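Local coordinates for stage II sporulation protein Q (PDB 3TUF), which forms with SpoIIIAH a channel between forespore and mother cell, takes part in forespore engulfment and is required to hold membrane proteins at the septum, at residues A98-V104 and Q139-Q145; L113-V117 and Y129-V135. One frame throughout, in Å; residues are numbered along the deposited sequence.

Contact 1: A98-V104 and Q139-Q145; sequences ASLSGTV and QGDKVKQ
Gly102 and Val143 pair through both of their backbone groups. Gly102 N donates to Val143 O at 3.1 Å, and Val143 N returns a bond to Gly102 O at 2.9 Å. Further along, Val104 N meets Asp141 O at 2.7 Å in an almost straight bond, 177° at the hydrogen. Gly140 N donates a hydrogen bond to Val104 O. The backbone angles of Gly140 would jam a side chain against the preceding carbonyl, so glycine suits this bend.

The strand pairs make an antiparallel ladder, and the Gly140 bond extends beyond them. The ladder joins the start of strand 102-110 to the short strand 142-143, at one side of the large antiparallel sheet in the M23 peptidase-family domain. Thr103 and Lys142 form the non-hydrogen-bonded pair.

Side chains take over the polar bonding beyond the strands. Ser101 OG accepts from Gln145 N at 2.9 Å. The Gln145 chain runs out with CG anti to its own N (chi1 176°), which carries the amide to the carbonyl of Ser99. There NE2 donates to Ser99 O at 2.7 Å. The bond is bent, and the oxygen lies 25° out of the amide plane. Asn40 O is a second acceptor for the same NE2.

On the face that carries Val143 the contacts are apolar. Val143 CG2 meets Ala98 CB at 3.8 Å, and its CG1 meets Val104 CG2 at 4.1 Å. On the other face Thr103 and Lys142 lie side by side and point the same way. The aliphatic CE of Lys142 rests 3.3 Å from Thr103 OG1.

Contact 2: L113-V117 and Y129-V135; sequences LGYVV and YQSLSEV
Val117 N donates to Tyr129 O at 2.6 Å, and the bond is nearly straight. Tyr129 N answers with a bond to Val117 O at 2.8 Å. The same Val117 O lies in the plane of the Tyr129 ring, at its edge, 3.4 Å from CD1. The hydroxyl of that ring is hydrogen-bonded to Thr127 OG1.

At the other end Tyr115 N donates to Leu132 O at 2.9 Å. Ser131 N makes a weak bond to Leu113 O.

Chi2 of -86° turns the Tyr115 ring nearly perpendicular to the plane of its CA, CB and CG, with one face toward Val135, whose CG2 comes within 3.2 Å of CD1. Leu132 O sits at the ring edge, in plane. Behind the ring, Tyr115 CB packs on Leu132 CB at 3.5 Å. An alanine here would keep that CB contact but would probably leave Val135 without its aromatic cover. Val117 CG2 touches both Leu132 CD1, at 3.9 Å, and Val135 CG2, which lie side by side. The Val117 and Leu132 side chains cross at about a right angle. On the side of the sheet that carries Gln130, Leu113 CD2 touches Gln130 NE2 at 3.7 Å.

Ser131, with phi +73°, and Leu132 both face Tyr115. This is a G1 beta bulge, and it breaks the second strand of the beta hairpin 116-120/125-132 in the M23-family domain.

How the contacts relate
Both contacts pair antiparallel strands of the same large sheet, but contact 2 also reaches a smaller sheet through strand 134-135. Strands 102-110 and 116-120 are neighbours in the large one. Contact 2 lies nearer the centre of the chain, about 10 Å against 14 Å, and more of its residues are buried. Valine, leucine and tyrosine side chains dominate it, and the hydrogen bonds between its two segments all join backbone groups. Contact 1 has more exposed residues, with lysines on its surface, and serine and glutamine side chains add to its bonding. The two meet in a probable hydrogen bond of Tyr129 OH with Ser99 N, at 3.1 Å, and where Val104 CG1 packs against Val117 CG1.

Contact 1: A98-V104 and Q139-Q145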
loop_
_atom_site.group_PDB
_atom_site.type_symbol
_atom_site.label_atom_id
_atom_site.label_comp_id
_atom_site.label_asym_id
_atom_site.label_seq_id
_atom_site.Cartn_x
_atom_site.Cartn_y
_atom_site.Cartn_z
ATOM N N ALA A 98 -18.353 41.951 -3.989
ATOM C CA ALA A 98 -18.980 40.674 -4.177
ATOM C C ALA A 98 -19.280 40.495 -5.664
ATOM O O ALA A 98 -19.858 41.369 -6.342
ATOM C CB ALA A 98 -20.226 40.548 -3.325
ATOM N N SER A 99 -18.795 39.365 -6.164
ATOM C CA SER A 99 -18.989 38.944 -7.528
ATOM C C SER A 99 -20.436 38.567 -7.797
ATOM O O SER A 99 -20.888 38.681 -8.917
ATOM C CB SER A 99 -18.103 37.736 -7.780
ATOM O OG SER A 99 -18.519 37.074 -8.952
ATOM N N LEU A 100 -21.138 38.078 -6.778
ATOM C CA LEU A 100 -22.558 37.798 -6.874
ATOM C C LEU A 100 -23.176 38.064 -5.508
ATOM O O LEU A 100 -22.467 38.137 -4.507
ATOM C CB LEU A 100 -22.812 36.335 -7.232
ATOM C CG LEU A 100 -22.414 35.740 -8.600
ATOM C CD1 LEU A 100 -22.312 34.258 -8.463
ATOM C CD2 LEU A 100 -23.375 36.076 -9.747
ATOM N N SER A 101 -24.500 38.193 -5.466
ATOM C CA SER A 101 -25.209 38.366 -4.216
ATOM C C SER A 101 -25.289 37.057 -3.373
ATOM O O SER A 101 -25.337 35.933 -3.891
ATOM C CB SER A 101 -26.575 38.959 -4.514
ATOM O OG SER A 101 -26.443 40.066 -5.434
ATOM N N GLY A 102 -25.269 37.191 -2.056
ATOM C CA GLY A 102 -25.343 36.010 -1.229
ATOM C C GLY A 102 -25.211 36.348 0.209
ATOM O O GLY A 102 -25.443 37.485 0.606
ATOM N N THR A 103 -24.829 35.356 0.992
ATOM C CA THR A 103 -24.709 35.525 2.423
ATOM C C THR A 103 -23.310 35.184 2.822
ATOM O O THR A 103 -22.799 34.134 2.443
ATOM C CB THR A 103 -25.607 34.563 3.135
ATOM O OG1 THR A 103 -26.946 34.807 2.712
ATOM C CG2 THR A 103 -25.502 34.766 4.628
ATOM N N VAL A 104 -22.704 36.058 3.614
ATOM C CA VAL A 104 -21.332 35.884 4.050
ATOM C C VAL A 104 -21.317 34.746 5.029
ATOM O O VAL A 104 -21.910 34.864 6.108
ATOM C CB VAL A 104 -20.797 37.137 4.774
ATOM C CG1 VAL A 104 -19.422 36.837 5.481
ATOM C CG2 VAL A 104 -20.716 38.285 3.788
ATOM N N GLN A 139 -19.556 37.443 9.273
ATOM C CA GLN A 139 -20.427 36.281 9.145
ATOM C C GLN A 139 -21.928 36.652 9.306
ATOM O O GLN A 139 -22.297 37.372 10.231
ATOM C CB GLN A 139 -20.037 35.249 10.190
ATOM C CG GLN A 139 -19.807 33.928 9.574
ATOM C CD GLN A 139 -19.901 32.838 10.581
ATOM O OE1 GLN A 139 -19.061 32.740 11.480
ATOM N NE2 GLN A 139 -20.934 32.004 10.460
ATOM N N GLY A 140 -22.778 36.172 8.397
ATOM C CA GLY A 140 -24.221 36.470 8.452
ATOM C C GLY A 140 -24.653 37.700 7.639
ATOM O O GLY A 140 -25.860 37.846 7.314
ATOM N N ASP A 141 -23.717 38.609 7.317
ATOM C CA ASP A 141 -24.052 39.730 6.424
ATOM C C ASP A 141 -24.610 39.181 5.091
ATOM O O ASP A 141 -24.055 38.221 4.537
ATOM C CB ASP A 141 -22.829 40.645 6.197
ATOM C CG ASP A 141 -22.508 41.530 7.416
ATOM O OD1 ASP A 141 -23.373 41.593 8.302
ATOM O OD2 ASP A 141 -21.412 42.160 7.496
ATOM N N LYS A 142 -25.734 39.728 4.624
ATOM C CA LYS A 142 -26.240 39.509 3.270
ATOM C C LYS A 142 -25.522 40.532 2.430
ATOM O O LYS A 142 -25.593 41.684 2.787
ATOM C CB LYS A 142 -27.703 39.942 3.215
ATOM C CG LYS A 142 -28.699 38.852 3.220
ATOM C CD LYS A 142 -28.900 38.325 4.606
ATOM C CE LYS A 142 -28.924 36.797 4.523
ATOM N NZ LYS A 142 -30.015 36.165 5.323
ATOM N N VAL A 143 -24.845 40.179 1.340
ATOM C CA VAL A 143 -24.301 41.223 0.444
ATOM C C VAL A 143 -24.965 41.179 -0.909
ATOM O O VAL A 143 -25.544 40.138 -1.301
ATOM C CB VAL A 143 -22.760 41.128 0.230
ATOM C CG1 VAL A 143 -22.008 41.443 1.517
ATOM C CG2 VAL A 143 -22.368 39.785 -0.263
ATOM N N LYS A 144 -24.885 42.300 -1.616
ATOM C CA LYS A 144 -25.362 42.397 -2.989
ATOM C C LYS A 144 -24.146 42.451 -3.943
ATOM O O LYS A 144 -23.017 42.794 -3.536
ATOM C CB LYS A 144 -26.424 43.554 -3.191
ATOM C CG LYS A 144 -26.129 44.829 -2.392
ATOM C CD LYS A 144 -27.324 45.830 -2.100
ATOM C CE LYS A 144 -26.986 46.914 -0.972
ATOM N NZ LYS A 144 -25.770 47.824 -1.176
ATOM N N GLN A 145 -24.386 42.033 -5.198
ATOM C CA GLN A 145 -23.397 42.035 -6.251
ATOM C C GLN A 145 -22.744 43.419 -6.359
ATOM O O GLN A 145 -23.444 44.390 -6.375
ATOM C CB GLN A 145 -24.111 41.677 -7.546
ATOM C CG GLN A 145 -23.194 41.750 -8.740
ATOM C CD GLN A 145 -23.624 40.915 -9.945
ATOM O OE1 GLN A 145 -24.733 41.077 -10.472
ATOM N NE2 GLN A 145 -22.723 40.035 -10.409
#

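Contact 2: L113-V117 and Y129-V135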
loop_
_atom_site.group_PDB
_atom_site.type_symbol
_atom_site.label_atom_id
_atom_site.label_comp_id
_atom_site.label_asym_id
_atom_site.label_seq_id
_atom_site.Cartn_x
_atom_site.Cartn_y
_atom_site.Cartn_z
ATOM N N LEU A 113 -3.188 33.207 5.229
ATOM C CA LEU A 113 -4.049 33.652 4.121
ATOM C C LEU A 113 -4.439 35.167 4.086
ATOM O O LEU A 113 -4.916 35.661 3.058
ATOM C CB LEU A 113 -5.311 32.769 4.072
ATOM C CG LEU A 113 -5.087 31.257 3.844
ATOM C CD1 LEU A 113 -6.442 30.413 3.696
ATOM C CD2 LEU A 113 -4.141 31.046 2.645
ATOM N N GLY A 114 -4.203 35.923 5.161
ATOM C CA GLY A 114 -4.806 37.284 5.329
ATOM C C GLY A 114 -6.287 37.116 5.712
ATOM O O GLY A 114 -6.756 36.028 6.123
ATOM N N TYR A 115 -7.069 38.160 5.568
ATOM C CA TYR A 115 -8.520 37.942 5.685
ATOM C C TYR A 115 -9.132 37.034 4.641
ATOM O O TYR A 115 -8.711 37.028 3.487
ATOM C CB TYR A 115 -9.226 39.250 5.628
ATOM C CG TYR A 115 -9.309 39.893 6.958
ATOM C CD1 TYR A 115 -10.371 39.586 7.843
ATOM C CD2 TYR A 115 -8.353 40.876 7.341
ATOM C CE1 TYR A 115 -10.488 40.262 9.109
ATOM C CE2 TYR A 115 -8.453 41.553 8.592
ATOM C CZ TYR A 115 -9.523 41.223 9.444
ATOM O OH TYR A 115 -9.612 41.882 10.630
ATOM N N VAL A 116 -10.132 36.268 5.018
ATOM C CA VAL A 116 -10.709 35.350 4.058
ATOM C C VAL A 116 -12.167 35.565 4.213
ATOM O O VAL A 116 -12.662 35.555 5.353
ATOM C CB VAL A 116 -10.414 33.847 4.387
ATOM C CG1 VAL A 116 -11.184 32.905 3.414
ATOM C CG2 VAL A 116 -8.876 33.502 4.396
ATOM N N VAL A 117 -12.857 35.807 3.091
ATOM C CA VAL A 117 -14.308 35.938 3.100
ATOM C C VAL A 117 -14.875 34.927 2.128
ATOM O O VAL A 117 -14.313 34.683 1.051
ATOM C CB VAL A 117 -14.779 37.332 2.678
ATOM C CG1 VAL A 117 -16.354 37.390 2.547
ATOM C CG2 VAL A 117 -14.213 38.430 3.628
ATOM N N TYR A 129 -12.842 35.066 -1.286
ATOM C CA TYR A 129 -11.989 36.217 -1.459
ATOM C C TYR A 129 -11.054 36.137 -0.319
ATOM O O TYR A 129 -11.498 35.956 0.845
ATOM C CB TYR A 129 -12.830 37.465 -1.320
ATOM C CG TYR A 129 -14.121 37.392 -2.114
ATOM C CD1 TYR A 129 -15.216 36.650 -1.631
ATOM C CD2 TYR A 129 -14.244 38.046 -3.346
ATOM C CE1 TYR A 129 -16.429 36.555 -2.332
ATOM C CE2 TYR A 129 -15.467 37.958 -4.097
ATOM C CZ TYR A 129 -16.545 37.198 -3.555
ATOM O OH TYR A 129 -17.715 37.106 -4.262
ATOM N N GLN A 130 -9.772 36.302 -0.609
ATOM C CA GLN A 130 -8.765 35.916 0.348
ATOM C C GLN A 130 -7.545 36.721 0.009
ATOM O O GLN A 130 -7.483 37.248 -1.066
ATOM C CB GLN A 130 -8.568 34.397 0.210
ATOM C CG GLN A 130 -7.155 33.966 -0.047
ATOM C CD GLN A 130 -6.966 32.473 -0.063
ATOM O OE1 GLN A 130 -7.891 31.685 0.315
ATOM N NE2 GLN A 130 -5.748 32.054 -0.513
ATOM N N SER A 131 -6.575 36.847 0.917
ATOM C CA SER A 131 -5.488 37.890 0.840
ATOM C C SER A 131 -5.867 39.376 1.149
ATOM O O SER A 131 -5.020 40.308 1.010
ATOM C CB SER A 131 -4.662 37.817 -0.435
ATOM O OG SER A 131 -3.328 38.248 -0.117
ATOM N N LEU A 132 -7.128 39.572 1.585
ATOM C CA LEU A 132 -7.645 40.861 2.040
ATOM C C LEU A 132 -6.828 41.416 3.252
ATOM O O LEU A 132 -6.397 40.633 4.162
ATOM C CB LEU A 132 -9.116 40.698 2.429
ATOM C CG LEU A 132 -9.995 40.055 1.351
ATOM C CD1 LEU A 132 -11.494 40.272 1.594
ATOM C CD2 LEU A 132 -9.650 40.621 0.020
ATOM N N SER A 133 -6.633 42.757 3.209
ATOM C CA SER A 133 -6.027 43.622 4.222
ATOM C C SER A 133 -7.078 43.982 5.222
ATOM O O SER A 133 -6.769 44.189 6.414
ATOM C CB SER A 133 -5.703 44.978 3.613
ATOM O OG SER A 133 -4.603 44.906 2.737
ATOM N N GLU A 134 -8.310 44.159 4.713
ATOM C CA GLU A 134 -9.437 44.658 5.517
ATOM C C GLU A 134 -10.669 43.973 5.084
ATOM O O GLU A 134 -10.741 43.464 3.964
ATOM C CB GLU A 134 -9.719 46.158 5.288
ATOM C CG GLU A 134 -8.471 47.076 5.101
ATOM C CD GLU A 134 -8.872 48.533 4.906
ATOM O OE1 GLU A 134 -10.103 48.814 5.149
ATOM O OE2 GLU A 134 -7.965 49.360 4.516
ATOM N N VAL A 135 -11.670 44.023 5.946
ATOM C CA VAL A 135 -12.947 43.403 5.664
ATOM C C VAL A 135 -14.009 44.430 6.004
ATOM O O VAL A 135 -13.844 45.243 6.944
ATOM C CB VAL A 135 -13.058 42.071 6.470
ATOM C CG1 VAL A 135 -14.489 41.647 6.668
ATOM C CG2 VAL A 135 -12.324 40.982 5.709
#